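Local atomic coordinates of AlkD2 (PDB entry 6M9M), a protein that is of unknown function but belongs to the HEAT-like repeat family of DNA glycosylases and binds inosine-5'-monophosphate. Residues A[52-62]-A[79-90]. Numbering follows the deposited sequence.
Sequences YQVRMYAVFLF and VSKDNNWRVQEV. With IMP (inosinic acid), chain B.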
loop_
_atom_site.group_PDB
_atom_site.type_symbol
_atom_site.label_atom_id
_atom_site.label_comp_id
_atom_site.label_asym_id
_atom_site.label_seq_id
_atom_site.Cartn_x
_atom_site.Cartn_y
_atom_site.Cartn_z
ATOM N N TYR A 52 5.802 15.961 -8.020
ATOM C CA TYR A 52 5.439 14.658 -7.450
ATOM C C TYR A 52 4.864 14.799 -6.039
ATOM O O TYR A 52 4.023 13.997 -5.627
ATOM C CB TYR A 52 6.604 13.671 -7.503
ATOM C CG TYR A 52 7.668 13.835 -6.430
ATOM C CD1 TYR A 52 7.470 13.353 -5.148
ATOM C CD2 TYR A 52 8.880 14.469 -6.705
ATOM C CE1 TYR A 52 8.430 13.508 -4.166
ATOM C CE2 TYR A 52 9.843 14.611 -5.737
ATOM C CZ TYR A 52 9.626 14.131 -4.468
ATOM O OH TYR A 52 10.592 14.281 -3.501
ATOM N N GLN A 53 5.282 15.824 -5.291
ATOM C CA GLN A 53 4.737 16.031 -3.958
ATOM C C GLN A 53 3.251 16.373 -3.996
ATOM O O GLN A 53 2.511 16.010 -3.078
ATOM C CB GLN A 53 5.526 17.123 -3.232
ATOM C CG GLN A 53 7.011 16.824 -3.012
ATOM C CD GLN A 53 7.908 17.367 -4.110
ATOM O OE1 GLN A 53 7.480 17.524 -5.252
ATOM N NE2 GLN A 53 9.170 17.638 -3.771
ATOM N N VAL A 54 2.794 17.066 -5.044
ATOM C CA VAL A 54 1.365 17.326 -5.210
ATOM C C VAL A 54 0.629 16.048 -5.603
ATOM O O VAL A 54 -0.499 15.811 -5.160
ATOM C CB VAL A 54 1.147 18.484 -6.200
ATOM C CG1 VAL A 54 -0.329 18.695 -6.492
ATOM C CG2 VAL A 54 1.740 19.765 -5.638
ATOM N N ARG A 55 1.273 15.176 -6.389
ATOM C CA ARG A 55 0.675 13.872 -6.641
ATOM C C ARG A 55 0.574 13.046 -5.361
ATOM O O ARG A 55 -0.400 12.313 -5.180
ATOM C CB ARG A 55 1.439 13.117 -7.726
ATOM C CG ARG A 55 1.495 13.851 -9.054
ATOM C CD ARG A 55 1.699 12.918 -10.215
ATOM N NE ARG A 55 2.906 12.097 -10.131
ATOM C CZ ARG A 55 4.120 12.517 -10.468
ATOM N NH1 ARG A 55 4.312 13.768 -10.875
ATOM N NH2 ARG A 55 5.150 11.691 -10.393
ATOM N N MET A 56 1.557 13.158 -4.460
ATOM C CA MET A 56 1.446 12.504 -3.155
ATOM C C MET A 56 0.201 12.971 -2.413
ATOM O O MET A 56 -0.579 12.156 -1.914
ATOM C CB MET A 56 2.697 12.775 -2.322
ATOM C CG MET A 56 3.964 12.070 -2.790
ATOM S SD MET A 56 5.471 12.635 -1.970
ATOM C CE MET A 56 5.044 12.386 -0.258
ATOM N N TYR A 57 0.014 14.289 -2.327
ATOM C CA TYR A 57 -1.200 14.872 -1.750
ATOM C C TYR A 57 -2.453 14.275 -2.387
ATOM O O TYR A 57 -3.398 13.883 -1.693
ATOM C CB TYR A 57 -1.121 16.394 -1.934
ATOM C CG TYR A 57 -2.420 17.137 -1.784
ATOM C CD1 TYR A 57 -3.242 17.331 -2.873
ATOM C CD2 TYR A 57 -2.830 17.642 -0.554
ATOM C CE1 TYR A 57 -4.430 18.016 -2.765
ATOM C CE2 TYR A 57 -4.027 18.338 -0.435
ATOM C CZ TYR A 57 -4.829 18.506 -1.547
ATOM O OH TYR A 57 -6.023 19.184 -1.488
ATOM N N ALA A 58 -2.469 14.195 -3.719
ATOM C CA ALA A 58 -3.633 13.680 -4.430
ATOM C C ALA A 58 -3.916 12.230 -4.072
ATOM O O ALA A 58 -5.084 11.829 -3.970
ATOM C CB ALA A 58 -3.415 13.802 -5.937
ATOM N N VAL A 59 -2.865 11.419 -3.928
ATOM C CA VAL A 59 -3.050 10.008 -3.598
ATOM C C VAL A 59 -3.549 9.841 -2.169
ATOM O O VAL A 59 -4.366 8.953 -1.896
ATOM C CB VAL A 59 -1.788 9.195 -3.925
ATOM C CG1 VAL A 59 -1.962 7.742 -3.540
ATOM C CG2 VAL A 59 -1.468 9.316 -5.422
ATOM N N PHE A 60 -3.099 10.688 -1.235
ATOM C CA PHE A 60 -3.730 10.678 0.083
ATOM C C PHE A 60 -5.228 10.975 -0.040
ATOM O O PHE A 60 -6.055 10.329 0.615
ATOM C CB PHE A 60 -3.056 11.659 1.058
ATOM C CG PHE A 60 -1.747 11.166 1.636
ATOM C CD1 PHE A 60 -1.714 10.035 2.435
ATOM C CD2 PHE A 60 -0.563 11.850 1.413
ATOM C CE1 PHE A 60 -0.512 9.583 2.977
ATOM C CE2 PHE A 60 0.633 11.405 1.960
ATOM C CZ PHE A 60 0.656 10.274 2.746
ATOM N N LEU A 61 -5.600 11.974 -0.852
ATOM C CA LEU A 61 -7.019 12.246 -1.075
ATOM C C LEU A 61 -7.751 11.032 -1.640
ATOM O O LEU A 61 -8.847 10.691 -1.187
ATOM C CB LEU A 61 -7.216 13.447 -1.994
ATOM C CG LEU A 61 -6.935 14.846 -1.454
ATOM C CD1 LEU A 61 -7.224 15.854 -2.574
ATOM C CD2 LEU A 61 -7.777 15.137 -0.233
ATOM N N PHE A 62 -7.162 10.364 -2.638
ATOM C CA PHE A 62 -7.791 9.171 -3.183
ATOM C C PHE A 62 -8.058 8.155 -2.069
ATOM O O PHE A 62 -9.130 7.553 -2.010
ATOM C CB PHE A 62 -6.921 8.509 -4.262
ATOM C CG PHE A 62 -6.794 9.282 -5.564
ATOM C CD1 PHE A 62 -7.840 10.045 -6.096
ATOM C CD2 PHE A 62 -5.614 9.199 -6.295
ATOM C CE1 PHE A 62 -7.682 10.710 -7.327
ATOM C CE2 PHE A 62 -5.457 9.865 -7.490
ATOM C CZ PHE A 62 -6.483 10.626 -8.008
ATOM N N VAL A 79 -2.677 5.031 -10.608
ATOM C CA VAL A 79 -1.634 5.518 -9.705
ATOM C C VAL A 79 -0.481 4.520 -9.667
ATOM O O VAL A 79 0.687 4.903 -9.502
ATOM C CB VAL A 79 -2.211 5.815 -8.306
ATOM C CG1 VAL A 79 -1.094 6.260 -7.376
ATOM C CG2 VAL A 79 -3.304 6.875 -8.392
ATOM N N SER A 80 -0.788 3.224 -9.790
ATOM C CA SER A 80 0.228 2.190 -9.802
ATOM C C SER A 80 1.225 2.329 -10.943
ATOM O O SER A 80 2.290 1.708 -10.855
ATOM C CB SER A 80 -0.458 0.834 -9.868
ATOM O OG SER A 80 -1.283 0.779 -11.014
ATOM N N LYS A 81 0.941 3.143 -11.970
ATOM C CA LYS A 81 1.891 3.418 -13.049
ATOM C C LYS A 81 2.879 4.537 -12.716
ATOM O O LYS A 81 3.784 4.803 -13.509
ATOM C CB LYS A 81 1.144 3.783 -14.341
ATOM C CG LYS A 81 0.250 2.690 -14.876
ATOM C CD LYS A 81 -0.656 3.255 -15.993
ATOM C CE LYS A 81 -1.512 2.183 -16.610
ATOM N NZ LYS A 81 -2.491 2.758 -17.548
ATOM N N ASP A 82 2.739 5.203 -11.577
ATOM C CA ASP A 82 3.560 6.377 -11.303
ATOM C C ASP A 82 5.035 6.004 -11.271
ATOM O O ASP A 82 5.419 5.015 -10.637
ATOM C CB ASP A 82 3.124 6.991 -9.967
ATOM C CG ASP A 82 3.450 8.461 -9.877
ATOM O OD1 ASP A 82 4.652 8.795 -9.792
ATOM O OD2 ASP A 82 2.504 9.276 -9.914
ATOM N N ASN A 83 5.861 6.803 -11.950
ATOM C CA ASN A 83 7.296 6.538 -12.002
ATOM C C ASN A 83 8.062 7.085 -10.810
ATOM O O ASN A 83 9.286 6.948 -10.773
ATOM C CB ASN A 83 7.909 7.023 -13.324
ATOM C CG ASN A 83 7.940 8.521 -13.461
ATOM O OD1 ASN A 83 7.787 9.245 -12.485
ATOM N ND2 ASN A 83 8.197 8.997 -14.677
ATOM N N ASN A 84 7.389 7.640 -9.819
ATOM C CA ASN A 84 8.052 8.205 -8.655
ATOM C C ASN A 84 7.845 7.293 -7.448
ATOM O O ASN A 84 6.710 7.017 -7.058
ATOM C CB ASN A 84 7.529 9.612 -8.383
ATOM C CG ASN A 84 8.180 10.241 -7.190
ATOM O OD1 ASN A 84 7.834 9.933 -6.050
ATOM N ND2 ASN A 84 9.142 11.127 -7.443
ATOM N N TRP A 85 8.949 6.868 -6.828
ATOM C CA TRP A 85 8.854 5.884 -5.760
ATOM C C TRP A 85 8.197 6.456 -4.515
ATOM O O TRP A 85 7.608 5.694 -3.739
ATOM C CB TRP A 85 10.226 5.268 -5.460
ATOM C CG TRP A 85 11.226 6.173 -4.812
ATOM C CD1 TRP A 85 12.217 6.882 -5.427
ATOM C CD2 TRP A 85 11.348 6.453 -3.407
ATOM N NE1 TRP A 85 12.941 7.583 -4.498
ATOM C CE2 TRP A 85 12.431 7.341 -3.252
ATOM C CE3 TRP A 85 10.650 6.033 -2.265
ATOM C CZ2 TRP A 85 12.834 7.819 -2.006
ATOM C CZ3 TRP A 85 11.048 6.520 -1.032
ATOM C CH2 TRP A 85 12.126 7.403 -0.913
ATOM N N ARG A 86 8.296 7.769 -4.281
ATOM C CA ARG A 86 7.629 8.361 -3.117
ATOM C C ARG A 86 6.117 8.354 -3.299
ATOM O O ARG A 86 5.373 8.140 -2.339
ATOM C CB ARG A 86 8.169 9.761 -2.850
ATOM C CG ARG A 86 9.612 9.721 -2.372
ATOM C CD ARG A 86 10.208 11.120 -2.208
ATOM N NE ARG A 86 11.594 11.075 -1.726
ATOM C CZ ARG A 86 11.949 10.884 -0.462
ATOM N NH1 ARG A 86 11.035 10.757 0.485
ATOM N NH2 ARG A 86 13.229 10.826 -0.141
ATOM N N VAL A 87 5.640 8.582 -4.526
ATOM C CA VAL A 87 4.212 8.433 -4.805
ATOM C C VAL A 87 3.783 6.986 -4.587
ATOM O O VAL A 87 2.709 6.723 -4.034
ATOM C CB VAL A 87 3.860 8.931 -6.220
ATOM C CG1 VAL A 87 2.385 8.700 -6.506
ATOM C CG2 VAL A 87 4.215 10.411 -6.396
ATOM N N GLN A 88 4.617 6.026 -5.007
ATOM C CA GLN A 88 4.296 4.617 -4.758
ATOM C C GLN A 88 4.159 4.319 -3.265
ATOM O O GLN A 88 3.281 3.552 -2.860
ATOM C CB GLN A 88 5.325 3.693 -5.396
ATOM C CG GLN A 88 5.332 3.726 -6.900
ATOM C CD GLN A 88 4.130 3.056 -7.536
ATOM O OE1 GLN A 88 3.417 2.280 -6.900
ATOM N NE2 GLN A 88 3.919 3.326 -8.816
ATOM N N GLU A 89 5.005 4.921 -2.425
ATOM C CA GLU A 89 4.842 4.714 -0.993
ATOM C C GLU A 89 3.508 5.264 -0.504
ATOM O O GLU A 89 2.854 4.650 0.338
ATOM C CB GLU A 89 5.983 5.360 -0.213
ATOM C CG GLU A 89 7.347 4.726 -0.448
ATOM C CD GLU A 89 7.447 3.256 -0.003
ATOM O OE1 GLU A 89 6.595 2.759 0.775
ATOM O OE2 GLU A 89 8.379 2.573 -0.455
ATOM N N VAL A 90 3.070 6.403 -1.040
ATOM C CA VAL A 90 1.768 6.939 -0.649
ATOM C C VAL A 90 0.642 6.037 -1.138
ATOM O O VAL A 90 -0.360 5.869 -0.445
ATOM C CB VAL A 90 1.603 8.400 -1.099
ATOM C CG1 VAL A 90 0.227 8.921 -0.706
ATOM C CG2 VAL A 90 2.672 9.251 -0.432
HETATM P P IMP B . 12.884 9.778 3.642
HETATM O O1P IMP B . 13.214 10.354 5.003
HETATM O O2P IMP B . 13.947 10.161 2.642
HETATM O O3P IMP B . 11.478 10.361 3.161
HETATM O "O5'" IMP B . 12.839 8.203 3.801
HETATM C "C5'" IMP B . 12.494 7.360 2.711
HETATM C "C4'" IMP B . 13.404 6.164 2.687
HETATM O "O4'" IMP B . 12.989 5.259 1.841
HETATM C "C3'" IMP B . 14.907 6.616 2.184
HETATM O "O3'" IMP B . 15.945 5.897 2.977
HETATM C "C2'" IMP B . 14.979 6.272 0.981
HETATM O "O2'" IMP B . 16.422 6.070 0.606
HETATM C "C1'" IMP B . 14.188 4.902 0.954
HETATM N N9 IMP B . 13.750 4.418 -0.188
HETATM C C8 IMP B . 12.799 3.497 -0.483
HETATM N N7 IMP B . 12.779 3.330 -1.825
HETATM C C5 IMP B . 13.729 4.133 -2.370
HETATM C C6 IMP B . 14.103 4.325 -3.707
HETATM O O6 IMP B . 13.395 3.571 -4.730
HETATM N N1 IMP B . 15.073 5.177 -4.012
HETATM C C2 IMP B . 15.706 5.866 -3.008
HETATM N N3 IMP B . 15.338 5.673 -1.696
HETATM C C4 IMP B . 14.350 4.809 -1.363
HETATM O O HOH W 1 7.744 11.716 -11.537
#
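Met-56 and Val-87 mark where helix 52-62 and helix 85-90 draw nearest, their CA atoms 5.2 Å apart on axes running almost parallel, at 13°. Val-87 is a knob in the hole formed by Tyr-52, Arg-55, Met-56 and Val-59. One turn on, Val-90 sets CG1 squarely over the Phe-60 ring, 3.5 Å from its centroid, a CH-pi contact; with CG1 anti to the backbone N (chi1 179°), CG2 meets Met-56 CG and Phe-60 CE2. Val-59 CG2, which also borders Val-87 CG1, packs on Val-79 CG1 at 3.6 Å. Near-parallel helices of this kind, linked through helix 69-79, pack side by side as in a HEAT-like repeat solenoid. In the loop ahead of the second helix, Arg-55 grips Asp-82 side-on in a salt bridge: NE donates to OD2 at 2.9 Å and NH2 to OD1 at 3.0 Å, both on syn lone pairs, the two groups nearly coplanar. The anti lone pair of Asp-82 OD1 accepts from Asn-84 N, closing an Asx turn, and Asn-84 N-caps the helix through OD1 to Val-87 N. Asn-84 ND2 lies over one face of the Tyr-52 ring, toward its rim, 3.2 Å from Tyr-52 CG. Tyr-52 OH approaches Arg-86 CD, in the extended chain that carries the guanidinium to the IMP phosphate, where NH1 donates to O3P at 2.7 Å; the base lies over one face of Trp-85, while His-18 and Gly-19 complete the pocket.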